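Local coordinates for GrgF (Penicillium sp. sh18, PDB 6LZH), which acts as a polyketide transferase of the alpha/beta-hydrolase fold in the biosynthesis of gregatin A, a fungal polyketide with an alkylated furanone core, at residues G23-A28 with T96-N101; R69-S74 with N80-R85; A232-P237 with L249-H254. One frame throughout, in Å; residues are numbered along the deposited sequence.

Contact 1: residues G23-A28 with T96-N101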
ATOM      1  N   GLY A  23       6.180  20.024  13.160  1.00 16.45           N
ATOM      2  CA  GLY A  23       6.941  19.359  14.180  1.00 19.33           C
ATOM      3  C   GLY A  23       7.944  20.281  14.821  1.00 19.41           C
ATOM      4  O   GLY A  23       7.835  21.511  14.753  1.00 15.36           O
ATOM      5  N   TRP A  24       8.932  19.651  15.434  1.00 16.91           N
ATOM      6  CA  TRP A  24       9.923  20.324  16.249  1.00 19.76           C
ATOM      7  C   TRP A  24      11.299  19.952  15.746  1.00 18.24           C
ATOM      8  O   TRP A  24      11.570  18.784  15.462  1.00 17.90           O
ATOM      9  CB  TRP A  24       9.813  19.928  17.729  1.00 19.63           C
ATOM     10  CG  TRP A  24       8.630  20.491  18.435  1.00 19.88           C
ATOM     11  CD1 TRP A  24       8.062  21.722  18.237  1.00 21.43           C
ATOM     12  CD2 TRP A  24       7.874  19.862  19.474  1.00 17.17           C
ATOM     13  NE1 TRP A  24       6.997  21.886  19.080  1.00 20.27           N
ATOM     14  CE2 TRP A  24       6.856  20.760  19.850  1.00 20.15           C
ATOM     15  CE3 TRP A  24       7.950  18.615  20.115  1.00 18.44           C
ATOM     16  CZ2 TRP A  24       5.925  20.463  20.849  1.00 23.86           C
ATOM     17  CZ3 TRP A  24       7.026  18.321  21.106  1.00 23.81           C
ATOM     18  CH2 TRP A  24       6.024  19.245  21.463  1.00 22.28           C
ATOM     19  N   LEU A  25      12.165  20.952  15.669  1.00 17.85           N
ATOM     20  CA  LEU A  25      13.560  20.780  15.319  1.00 18.33           C
ATOM     21  C   LEU A  25      14.396  21.025  16.569  1.00 21.80           C
ATOM     22  O   LEU A  25      14.252  22.070  17.210  1.00 18.25           O
ATOM     23  CB  LEU A  25      13.939  21.758  14.207  1.00 19.89           C
ATOM     24  CG  LEU A  25      15.390  21.777  13.739  1.00 23.51           C
ATOM     25  CD1 LEU A  25      15.732  20.460  13.098  1.00 24.87           C
ATOM     26  CD2 LEU A  25      15.593  22.933  12.749  1.00 29.65           C
ATOM     27  N   PHE A  26      15.250  20.058  16.926  1.00 18.89           N
ATOM     28  CA  PHE A  26      16.196  20.178  18.041  1.00 19.22           C
ATOM     29  C   PHE A  26      17.602  20.312  17.460  1.00 19.56           C
ATOM     30  O   PHE A  26      18.284  19.299  17.210  1.00 16.40           O
ATOM     31  CB  PHE A  26      16.110  18.978  18.996  1.00 17.81           C
ATOM     32  CG  PHE A  26      14.750  18.793  19.640  1.00 19.05           C
ATOM     33  CD1 PHE A  26      13.693  18.234  18.923  1.00 18.83           C
ATOM     34  CD2 PHE A  26      14.526  19.179  20.964  1.00 18.42           C
ATOM     35  CE1 PHE A  26      12.442  18.068  19.511  1.00 19.72           C
ATOM     36  CE2 PHE A  26      13.283  18.993  21.560  1.00 19.46           C
ATOM     37  CZ  PHE A  26      12.245  18.443  20.835  1.00 19.65           C
ATOM     38  N   PRO A  27      18.074  21.534  17.200  1.00 18.64           N
ATOM     39  CA  PRO A  27      19.357  21.697  16.509  1.00 19.89           C
ATOM     40  C   PRO A  27      20.537  21.384  17.403  1.00 22.61           C
ATOM     41  O   PRO A  27      20.595  21.802  18.563  1.00 24.45           O
ATOM     42  CB  PRO A  27      19.357  23.179  16.103  1.00 21.85           C
ATOM     43  CG  PRO A  27      18.404  23.822  17.035  1.00 20.35           C
ATOM     44  CD  PRO A  27      17.334  22.804  17.293  1.00 18.58           C
ATOM     45  N   ALA A  28      21.491  20.644  16.842  1.00 19.68           N
ATOM     46  CA  ALA A  28      22.792  20.496  17.470  1.00 21.38           C
ATOM     47  C   ALA A  28      23.562  21.812  17.373  1.00 24.36           C
ATOM     48  O   ALA A  28      23.204  22.712  16.611  1.00 22.91           O
ATOM     49  CB  ALA A  28      23.597  19.384  16.807  1.00 21.83           C
ATOM     50  N   THR A  96      14.270  14.733   2.374  1.00 18.11           N
ATOM     51  CA  THR A  96      14.474  15.780   1.367  1.00 18.70           C
ATOM     52  C   THR A  96      14.551  17.157   2.009  1.00 23.16           C
ATOM     53  O   THR A  96      15.469  17.936   1.728  1.00 23.05           O
ATOM     54  CB  THR A  96      13.334  15.741   0.347  1.00 20.50           C
ATOM     55  OG1 THR A  96      13.367  14.489  -0.340  1.00 18.46           O
ATOM     56  CG2 THR A  96      13.437  16.896  -0.656  1.00 18.54           C
ATOM     57  N   TRP A  97      13.574  17.474   2.857  1.00 18.67           N
ATOM     58  CA  TRP A  97      13.576  18.735   3.596  1.00 22.13           C
ATOM     59  C   TRP A  97      14.833  18.884   4.448  1.00 25.97           C
ATOM     60  O   TRP A  97      15.505  19.927   4.421  1.00 22.45           O
ATOM     61  CB  TRP A  97      12.323  18.794   4.475  1.00 19.28           C
ATOM     62  CG  TRP A  97      12.206  20.003   5.319  1.00 22.32           C
ATOM     63  CD1 TRP A  97      11.762  21.235   4.931  1.00 24.06           C
ATOM     64  CD2 TRP A  97      12.515  20.106   6.717  1.00 23.97           C
ATOM     65  NE1 TRP A  97      11.788  22.106   6.008  1.00 23.91           N
ATOM     66  CE2 TRP A  97      12.244  21.432   7.110  1.00 24.99           C
ATOM     67  CE3 TRP A  97      12.994  19.203   7.671  1.00 24.35           C
ATOM     68  CZ2 TRP A  97      12.443  21.878   8.415  1.00 28.17           C
ATOM     69  CZ3 TRP A  97      13.188  19.643   8.970  1.00 28.30           C
ATOM     70  CH2 TRP A  97      12.911  20.970   9.331  1.00 27.96           C
ATOM     71  N   PHE A  98      15.160  17.847   5.227  1.00 23.00           N
ATOM     72  CA  PHE A  98      16.214  17.972   6.229  1.00 23.24           C
ATOM     73  C   PHE A  98      17.567  18.236   5.594  1.00 26.66           C
ATOM     74  O   PHE A  98      18.380  18.985   6.154  1.00 33.00           O
ATOM     75  CB  PHE A  98      16.280  16.701   7.091  1.00 25.79           C
ATOM     76  CG  PHE A  98      16.735  16.965   8.488  1.00 24.84           C
ATOM     77  CD1 PHE A  98      17.118  18.251   8.823  1.00 29.56           C
ATOM     78  CD2 PHE A  98      16.749  15.985   9.461  1.00 28.72           C
ATOM     79  CE1 PHE A  98      17.522  18.564  10.082  1.00 36.28           C
ATOM     80  CE2 PHE A  98      17.167  16.306  10.767  1.00 32.87           C
ATOM     81  CZ  PHE A  98      17.553  17.602  11.051  1.00 31.39           C
ATOM     82  N   LYS A  99      17.803  17.647   4.418  1.00 23.25           N
ATOM     83  CA  LYS A  99      19.073  17.809   3.730  1.00 30.74           C
ATOM     84  C   LYS A  99      19.414  19.275   3.467  1.00 37.87           C
ATOM     85  O   LYS A  99      20.596  19.623   3.335  1.00 32.62           O
ATOM     86  CB  LYS A  99      19.039  17.033   2.417  1.00 26.74           C
ATOM     87  CG  LYS A  99      19.458  15.581   2.553  1.00 33.41           C
ATOM     88  CD  LYS A  99      19.029  14.760   1.361  1.00 30.44           C
ATOM     89  CE  LYS A  99      19.421  15.409   0.050  1.00 39.86           C
ATOM     90  NZ  LYS A  99      19.526  14.386  -1.031  1.00 40.33           N
ATOM     91  N   GLU A 100      18.406  20.147   3.384  1.00 31.57           N
ATOM     92  CA  GLU A 100      18.674  21.556   3.124  1.00 31.87           C
ATOM     93  C   GLU A 100      19.108  22.319   4.367  1.00 37.55           C
ATOM     94  O   GLU A 100      19.505  23.485   4.253  1.00 34.05           O
ATOM     95  CB  GLU A 100      17.441  22.219   2.504  1.00 35.25           C
ATOM     96  CG  GLU A 100      17.104  21.685   1.122  1.00 33.00           C
ATOM     97  CD  GLU A 100      18.173  22.025   0.075  1.00 47.21           C
ATOM     98  OE1 GLU A 100      18.344  23.229  -0.245  1.00 50.50           O
ATOM     99  OE2 GLU A 100      18.829  21.089  -0.439  1.00 42.14           O
ATOM    100  N   ASN A 101      19.073  21.703   5.533  1.00 28.27           N
ATOM    101  CA  ASN A 101      19.527  22.408   6.727  1.00 31.41           C
ATOM    102  C   ASN A 101      21.053  22.390   6.783  1.00 26.90           C
ATOM    103  O   ASN A 101      21.656  21.313   6.719  1.00 28.24           O
ATOM    104  CB  ASN A 101      18.930  21.767   7.981  1.00 27.86           C
ATOM    105  CG  ASN A 101      19.051  22.647   9.208  1.00 29.87           C
ATOM    106  OD1 ASN A 101      20.145  23.075   9.583  1.00 28.44           O
ATOM    107  ND2 ASN A 101      17.922  22.915   9.850  1.00 26.80           N
TER
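L25 reaches from a strand toward the C-terminal part of helix 84-99 and divides its two methyls between F98 and N101. With CG anti to the backbone N (chi1 177°), the isobutyl fork opens toward the helix: CD1 comes obliquely to the F98 ring, 4.0 Å from CZ and about equally far from CE1, while CD2 meets the side-chain amide of N101, 3.7 Å from its ND2. That second meeting is a van der Waals contact, the two side chains extended toward one another. N101 OD1 accepts from L103 N. F98 starts off at a slant to the strand, and its chi1 of -149° lies off the staggered anti position; CA lies nearly in the ring plane (chi2 -4°), and the far end of the ring swings in to L25. No hydrogen bond joins the two segments; they meet through van der Waals contacts. Strand 20-26 is second from one border of the mixed sheet. L25 also touches V11 of strand 9-14 and T62 of strand 62-66. F98 lies on T62 and L64, and W97 touches V11 while its ring meets F13 of strand 9-14, so this end of helix 84-99 packs across three adjacent strands.

Contact 2: residues R69-S74 with N80-R85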
ATOM      1  N   ARG A  69       0.797  12.601   9.263  1.00 17.92           N
ATOM      2  CA  ARG A  69      -0.447  13.020   8.642  1.00 18.63           C
ATOM      3  C   ARG A  69      -1.643  12.724   9.536  1.00 20.00           C
ATOM      4  O   ARG A  69      -1.778  11.617  10.063  1.00 15.84           O
ATOM      5  CB  ARG A  69      -0.618  12.286   7.310  1.00 22.39           C
ATOM      6  CG  ARG A  69      -1.690  12.894   6.449  1.00 31.07           C
ATOM      7  CD  ARG A  69      -3.047  12.274   6.669  1.00 35.81           C
ATOM      8  NE  ARG A  69      -3.160  10.947   6.082  1.00 29.14           N
ATOM      9  CZ  ARG A  69      -4.258  10.209   6.172  1.00 33.46           C
ATOM     10  NH1 ARG A  69      -4.307   9.001   5.611  1.00 33.63           N
ATOM     11  NH2 ARG A  69      -5.307  10.678   6.841  1.00 28.99           N
ATOM     12  N   GLY A  70      -2.527  13.712   9.671  1.00 20.33           N
ATOM     13  CA  GLY A  70      -3.795  13.495  10.349  1.00 20.80           C
ATOM     14  C   GLY A  70      -3.690  13.427  11.854  1.00 19.39           C
ATOM     15  O   GLY A  70      -4.627  12.986  12.515  1.00 21.13           O
ATOM     16  N   ILE A  71      -2.562  13.842  12.417  1.00 17.56           N
ATOM     17  CA  ILE A  71      -2.282  13.704  13.840  1.00 21.01           C
ATOM     18  C   ILE A  71      -1.781  15.043  14.363  1.00 19.63           C
ATOM     19  O   ILE A  71      -1.083  15.762  13.643  1.00 20.29           O
ATOM     20  CB  ILE A  71      -1.228  12.594  14.081  1.00 23.11           C
ATOM     21  CG1 ILE A  71      -1.758  11.227  13.635  1.00 23.83           C
ATOM     22  CG2 ILE A  71      -0.758  12.577  15.519  1.00 23.43           C
ATOM     23  CD1 ILE A  71      -2.668  10.556  14.647  1.00 22.33           C
ATOM     24  N   GLY A  72      -2.152  15.387  15.602  1.00 21.23           N
ATOM     25  CA  GLY A  72      -1.505  16.504  16.276  1.00 21.73           C
ATOM     26  C   GLY A  72      -1.696  17.802  15.513  1.00 20.74           C
ATOM     27  O   GLY A  72      -2.812  18.157  15.129  1.00 19.90           O
ATOM     28  N   ALA A  73      -0.591  18.496  15.245  1.00 18.26           N
ATOM     29  CA  ALA A  73      -0.601  19.780  14.548  1.00 22.69           C
ATOM     30  C   ALA A  73      -0.537  19.662  13.025  1.00 25.06           C
ATOM     31  O   ALA A  73      -0.602  20.689  12.342  1.00 25.05           O
ATOM     32  CB  ALA A  73       0.569  20.639  15.035  1.00 20.36           C
ATOM     33  N   SER A  74      -0.395  18.458  12.476  1.00 22.10           N
ATOM     34  CA  SER A  74      -0.189  18.295  11.042  1.00 22.40           C
ATOM     35  C   SER A  74      -1.510  18.305  10.286  1.00 22.99           C
ATOM     36  O   SER A  74      -2.561  17.941  10.820  1.00 21.23           O
ATOM     37  CB  SER A  74       0.567  16.990  10.744  1.00 20.27           C
ATOM     38  OG  SER A  74       1.933  17.153  11.102  1.00 16.04           O
ATOM     39  N   ASN A  80      -6.515  10.894  12.603  1.00 18.81           N
ATOM     40  CA  ASN A  80      -6.379   9.595  13.263  1.00 19.44           C
ATOM     41  C   ASN A  80      -6.712   8.471  12.292  1.00 21.58           C
ATOM     42  O   ASN A  80      -7.518   7.578  12.567  1.00 23.55           O
ATOM     43  CB  ASN A  80      -7.269   9.532  14.499  1.00 19.51           C
ATOM     44  CG  ASN A  80      -6.895  10.561  15.506  1.00 28.42           C
ATOM     45  OD1 ASN A  80      -7.593  11.563  15.702  1.00 26.78           O
ATOM     46  ND2 ASN A  80      -5.754  10.350  16.124  1.00 20.12           N
ATOM     47  N   ASP A  81      -6.113   8.573  11.116  1.00 19.83           N
ATOM     48  CA  ASP A  81      -6.373   7.705   9.975  1.00 21.44           C
ATOM     49  C   ASP A  81      -4.985   7.278   9.496  1.00 20.60           C
ATOM     50  O   ASP A  81      -4.257   8.071   8.892  1.00 23.45           O
ATOM     51  CB  ASP A  81      -7.169   8.464   8.912  1.00 22.31           C
ATOM     52  CG  ASP A  81      -7.375   7.661   7.658  1.00 25.16           C
ATOM     53  OD1 ASP A  81      -7.789   6.493   7.782  1.00 25.30           O
ATOM     54  OD2 ASP A  81      -7.104   8.200   6.562  1.00 28.06           O
ATOM     55  N   ILE A  82      -4.596   6.050   9.814  1.00 19.32           N
ATOM     56  CA  ILE A  82      -3.196   5.639   9.798  1.00 20.91           C
ATOM     57  C   ILE A  82      -2.920   4.924   8.483  1.00 25.40           C
ATOM     58  O   ILE A  82      -3.725   4.100   8.035  1.00 20.33           O
ATOM     59  CB  ILE A  82      -2.855   4.729  10.996  1.00 23.10           C
ATOM     60  CG1 ILE A  82      -2.998   5.442  12.356  1.00 22.79           C
ATOM     61  CG2 ILE A  82      -1.464   4.143  10.858  1.00 23.18           C
ATOM     62  CD1 ILE A  82      -2.785   6.932  12.346  1.00 27.33           C
ATOM     63  N   ASP A  83      -1.794   5.258   7.854  1.00 19.85           N
ATOM     64  CA  ASP A  83      -1.425   4.696   6.556  1.00 21.39           C
ATOM     65  C   ASP A  83       0.091   4.531   6.568  1.00 19.23           C
ATOM     66  O   ASP A  83       0.819   5.504   6.355  1.00 16.48           O
ATOM     67  CB  ASP A  83      -1.888   5.605   5.418  1.00 20.50           C
ATOM     68  CG  ASP A  83      -1.673   4.983   4.045  1.00 23.99           C
ATOM     69  OD1 ASP A  83      -0.979   3.945   3.961  1.00 21.68           O
ATOM     70  OD2 ASP A  83      -2.200   5.536   3.057  1.00 25.36           O
ATOM     71  N   ALA A  84       0.562   3.308   6.844  1.00 15.98           N
ATOM     72  CA  ALA A  84       2.001   3.091   6.957  1.00 18.25           C
ATOM     73  C   ALA A  84       2.713   3.435   5.660  1.00 17.63           C
ATOM     74  O   ALA A  84       3.763   4.085   5.675  1.00 15.20           O
ATOM     75  CB  ALA A  84       2.297   1.642   7.347  1.00 20.31           C
ATOM     76  N   ARG A  85       2.167   2.986   4.519  1.00 16.66           N
ATOM     77  CA  ARG A  85       2.807   3.290   3.245  1.00 17.61           C
ATOM     78  C   ARG A  85       2.965   4.794   3.052  1.00 14.17           C
ATOM     79  O   ARG A  85       4.046   5.274   2.691  1.00 14.24           O
ATOM     80  CB  ARG A  85       2.008   2.696   2.089  1.00 18.47           C
ATOM     81  CG  ARG A  85       2.702   2.904   0.772  1.00 22.89           C
ATOM     82  CD  ARG A  85       1.828   2.385  -0.376  1.00 28.14           C
ATOM     83  NE  ARG A  85       0.923   3.429  -0.838  1.00 25.08           N
ATOM     84  CZ  ARG A  85       0.121   3.301  -1.890  1.00 28.68           C
ATOM     85  NH1 ARG A  85       0.116   2.168  -2.575  1.00 22.08           N
ATOM     86  NH2 ARG A  85      -0.669   4.304  -2.253  1.00 26.35           N
TER
HETATM   87  O   HOH W   1      -6.522   8.351   4.099  1.00 32.04           O
HETATM   88  O   HOH W   2      -3.534   7.938   3.134  1.00 34.45           O
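A single backbone bond, from N80 N to G70 O (2.8 Å, N-H...O 167°), joins the 69-74 and 80-85 segments at the point where their CA atoms come nearest. They belong to the connection between strand 62-66 and helix 84-99 of the alpha/beta-hydrolase fold, the second running into the helix, with a type II' beta turn from I71 to S74 and D83 as N-cap. The main side-chain link is the salt bridge of R69 and D81. Bends at chi2 and chi3 turn the guanidinium end-on, and NH1 and NH2 both grip D81 OD2, each at 3.1 Å. The oxygen lies in the guanidinium plane, yet the carboxylate is turned 59° against that plane, and NH1 meets OD2 from above the carboxylate. D81 O sits over one guanidinium face, 3.4 Å from NH1, too poorly angled to bond. Outside partners steady both groups: Q86 takes R69 NE, and S208 binds D81 OD1. A leucine in place of R69 would probably leave D81 OD2 without its charged mate and remove the ionic link between the two arms. I71 CD1 lies against N80 ND2 (3.4 Å), an amide nitrogen bonded to N42, and packs on I82 CD1 at 4.3 Å. D83 OD2 makes a salt bridge with R85 of the second subunit, and it also receives a hydrogen bond of 2.7 Å from a water whose oxygen is held weakly by R69 NH1.

Contact 3: residues A232-P237 with L249-H254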
ATOM      1  N   ALA A 232      20.914  -1.139  10.103  1.00 14.16           N
ATOM      2  CA  ALA A 232      19.648  -1.086  10.821  1.00 15.51           C
ATOM      3  C   ALA A 232      19.793  -1.718  12.196  1.00 17.45           C
ATOM      4  O   ALA A 232      20.452  -2.751  12.354  1.00 16.45           O
ATOM      5  CB  ALA A 232      18.530  -1.807  10.049  1.00 17.07           C
ATOM      6  N   MET A 233      19.182  -1.089  13.195  1.00 13.06           N
ATOM      7  CA  MET A 233      19.223  -1.593  14.555  1.00 14.33           C
ATOM      8  C   MET A 233      17.810  -1.790  15.069  1.00 13.86           C
ATOM      9  O   MET A 233      16.974  -0.885  14.959  1.00 16.49           O
ATOM     10  CB  MET A 233      19.973  -0.633  15.472  1.00 13.74           C
ATOM     11  CG  MET A 233      19.924  -1.064  16.896  1.00 13.26           C
ATOM     12  SD  MET A 233      20.938   0.064  17.903  1.00 17.34           S
ATOM     13  CE  MET A 233      20.770  -0.722  19.505  1.00 19.41           C
ATOM     14  N   MET A 234      17.544  -2.949  15.658  1.00 12.41           N
ATOM     15  CA  MET A 234      16.286  -3.146  16.353  1.00 16.34           C
ATOM     16  C   MET A 234      16.525  -3.182  17.850  1.00 15.80           C
ATOM     17  O   MET A 234      17.490  -3.806  18.322  1.00 14.32           O
ATOM     18  CB  MET A 234      15.590  -4.440  15.930  1.00 15.05           C
ATOM     19  CG  MET A 234      14.147  -4.472  16.435  1.00 16.66           C
ATOM     20  SD  MET A 234      13.292  -5.933  15.839  1.00 20.87           S
ATOM     21  CE  MET A 234      13.140  -5.590  14.083  1.00 20.11           C
ATOM     22  N   VAL A 235      15.628  -2.537  18.589  1.00 14.62           N
ATOM     23  CA  VAL A 235      15.683  -2.480  20.050  1.00 12.14           C
ATOM     24  C   VAL A 235      14.391  -3.072  20.580  1.00 15.19           C
ATOM     25  O   VAL A 235      13.321  -2.449  20.486  1.00 18.50           O
ATOM     26  CB  VAL A 235      15.895  -1.055  20.564  1.00 16.42           C
ATOM     27  CG1 VAL A 235      15.905  -1.041  22.093  1.00 15.10           C
ATOM     28  CG2 VAL A 235      17.193  -0.502  19.988  1.00 16.27           C
ATOM     29  N   THR A 236      14.487  -4.282  21.128  1.00 15.30           N
ATOM     30  CA  THR A 236      13.322  -5.114  21.397  1.00 15.36           C
ATOM     31  C   THR A 236      13.235  -5.382  22.893  1.00 16.06           C
ATOM     32  O   THR A 236      14.149  -6.007  23.459  1.00 16.11           O
ATOM     33  CB  THR A 236      13.416  -6.431  20.611  1.00 19.86           C
ATOM     34  OG1 THR A 236      13.275  -6.168  19.208  1.00 18.37           O
ATOM     35  CG2 THR A 236      12.335  -7.405  21.040  1.00 17.10           C
ATOM     36  N   PRO A 237      12.183  -4.934  23.574  1.00 14.07           N
ATOM     37  CA  PRO A 237      12.004  -5.330  24.972  1.00 16.45           C
ATOM     38  C   PRO A 237      11.825  -6.838  25.044  1.00 17.08           C
ATOM     39  O   PRO A 237      11.190  -7.440  24.176  1.00 17.78           O
ATOM     40  CB  PRO A 237      10.739  -4.576  25.402  1.00 16.85           C
ATOM     41  CG  PRO A 237      10.590  -3.426  24.386  1.00 17.80           C
ATOM     42  CD  PRO A 237      11.095  -4.053  23.101  1.00 17.05           C
ATOM     43  N   LEU A 249      11.241 -10.113  16.717  1.00 15.41           N
ATOM     44  CA  LEU A 249      12.394 -10.935  16.352  1.00 16.65           C
ATOM     45  C   LEU A 249      12.177 -11.602  15.006  1.00 18.16           C
ATOM     46  O   LEU A 249      13.130 -11.781  14.238  1.00 17.79           O
ATOM     47  CB  LEU A 249      12.659 -11.983  17.431  1.00 17.43           C
ATOM     48  CG  LEU A 249      13.067 -11.342  18.770  1.00 24.98           C
ATOM     49  CD1 LEU A 249      13.478 -12.393  19.793  1.00 26.38           C
ATOM     50  CD2 LEU A 249      14.181 -10.312  18.551  1.00 25.22           C
ATOM     51  N   ASN A 250      10.927 -11.939  14.693  1.00 20.48           N
ATOM     52  CA  ASN A 250      10.603 -12.438  13.362  1.00 17.13           C
ATOM     53  C   ASN A 250      10.969 -11.408  12.301  1.00 15.80           C
ATOM     54  O   ASN A 250      11.596 -11.736  11.287  1.00 18.09           O
ATOM     55  CB  ASN A 250       9.115 -12.801  13.301  1.00 22.23           C
ATOM     56  CG  ASN A 250       8.824 -14.161  13.950  1.00 31.07           C
ATOM     57  OD1 ASN A 250       9.748 -14.954  14.174  1.00 31.43           O
ATOM     58  ND2 ASN A 250       7.551 -14.442  14.239  1.00 29.61           N
ATOM     59  N   CYS A 251      10.626 -10.147  12.542  1.00 15.97           N
ATOM     60  CA  CYS A 251      11.021  -9.096  11.612  1.00 16.05           C
ATOM     61  C   CYS A 251      12.545  -9.006  11.502  1.00 15.56           C
ATOM     62  O   CYS A 251      13.100  -8.951  10.392  1.00 18.42           O
ATOM     63  CB  CYS A 251      10.406  -7.767  12.052  1.00 15.97           C
ATOM     64  SG  CYS A 251      10.691  -6.398  10.894  1.00 19.31           S
ATOM     65  N   PHE A 252      13.241  -8.997  12.645  1.00 14.27           N
ATOM     66  CA  PHE A 252      14.705  -8.975  12.613  1.00 17.76           C
ATOM     67  C   PHE A 252      15.256 -10.150  11.812  1.00 18.04           C
ATOM     68  O   PHE A 252      16.216  -9.995  11.049  1.00 16.41           O
ATOM     69  CB  PHE A 252      15.287  -8.986  14.027  1.00 17.27           C
ATOM     70  CG  PHE A 252      16.780  -8.710  14.073  1.00 17.11           C
ATOM     71  CD1 PHE A 252      17.250  -7.405  14.007  1.00 19.72           C
ATOM     72  CD2 PHE A 252      17.705  -9.745  14.167  1.00 20.49           C
ATOM     73  CE1 PHE A 252      18.602  -7.124  14.018  1.00 16.92           C
ATOM     74  CE2 PHE A 252      19.099  -9.471  14.198  1.00 15.99           C
ATOM     75  CZ  PHE A 252      19.534  -8.153  14.112  1.00 17.95           C
ATOM     76  N   GLU A 253      14.651 -11.329  11.962  1.00 18.11           N
ATOM     77  CA  GLU A 253      15.155 -12.494  11.247  1.00 19.60           C
ATOM     78  C   GLU A 253      15.008 -12.330   9.739  1.00 20.84           C
ATOM     79  O   GLU A 253      15.858 -12.808   8.982  1.00 21.56           O
ATOM     80  CB  GLU A 253      14.453 -13.755  11.752  1.00 23.53           C
ATOM     81  CG  GLU A 253      14.901 -14.110  13.170  1.00 24.12           C
ATOM     82  CD  GLU A 253      14.295 -15.382  13.720  1.00 35.53           C
ATOM     83  OE1 GLU A 253      14.651 -16.474  13.228  1.00 44.81           O
ATOM     84  OE2 GLU A 253      13.481 -15.292  14.663  1.00 34.20           O
ATOM     85  N   HIS A 254      13.973 -11.607   9.284  1.00 19.29           N
ATOM     86  CA  HIS A 254      13.769 -11.363   7.856  1.00 21.55           C
ATOM     87  C   HIS A 254      14.707 -10.304   7.291  1.00 22.06           C
ATOM     88  O   HIS A 254      14.877 -10.230   6.070  1.00 17.72           O
ATOM     89  CB  HIS A 254      12.319 -10.943   7.590  1.00 22.51           C
ATOM     90  CG  HIS A 254      11.357 -12.086   7.586  1.00 23.50           C
ATOM     91  ND1 HIS A 254      10.799 -12.593   8.737  1.00 25.78           N
ATOM     92  CD2 HIS A 254      10.856 -12.824   6.567  1.00 29.61           C
ATOM     93  CE1 HIS A 254       9.989 -13.593   8.428  1.00 26.49           C
ATOM     94  NE2 HIS A 254      10.008 -13.754   7.117  1.00 32.30           N
TER
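The F252 ring is met obliquely by M234, whose CB stands 3.9 Å from CD1, and it also makes a cation-pi contact with K259. The other flat group, the imidazole of H254, turns back on its own helix: its ND1 donates to N250 O at 2.8 Å in a nearly straight bond (170°), with the oxygen in the ring plane and the carbonyl carbon of N250 at the ring edge. N250 O thus accepts twice, since H254 N reaches it from the opposite face of the carbonyl plane, and the side-chain bond is likely to restrain the imidazole's rotation.

M234 carries most of the contact across the segments. Its chain runs out extended from the strand until a bend at chi3 (-69°) turns the methyl along the helix backbone, so that CE touches F252 N at 3.7 Å and C251 CB at 4.0 Å. SD passes 4.1 Å from F252 CB, the two side chains lying alongside and pointing opposite ways. Nearer the C-terminal end of the strand, T236 CG2 packs on L249 CD2 at 4.2 Å, whereas T236 OG1 hydrogen-bonds to Q248. T236 lies about 6 Å, side chain to side chain, from the active-site D240, which puts this end of the strand close to the catalytic centre.

Strand 232-237, helix 245-254 and strand 259-264 make a beta-alpha-beta crossover. Over the two segments the strand and helix axes run nearly antiparallel (162°), 9.8 Å apart. L249 and F252 touch L261 of the next strand, so the helix spans both strands, while C251 packs on I141 and L221, and M233 and V235 face helix 277-292 on the sheet's other side.

From the N terminus, strand 20-26 supplies the first half of contact 1, which closes only when the chain has passed through two further strands and reached the end of helix 84-99. Contact 2 falls wholly within that long loop: residues 69-74 and 80-85 meet just ahead of the same helix, whose two ends are therefore tied by contacts 1 and 2, with centres about 20 Å apart. Contact 3 opens later in the chain, in series with both, and closes a short loop within one beta-alpha-beta unit. Contacts 1 and 3 join helices to strands 20-26 and 232-237, which lie far apart in the same sheet, while contacts 2 and 3 lie on opposite sides of the chain's centre.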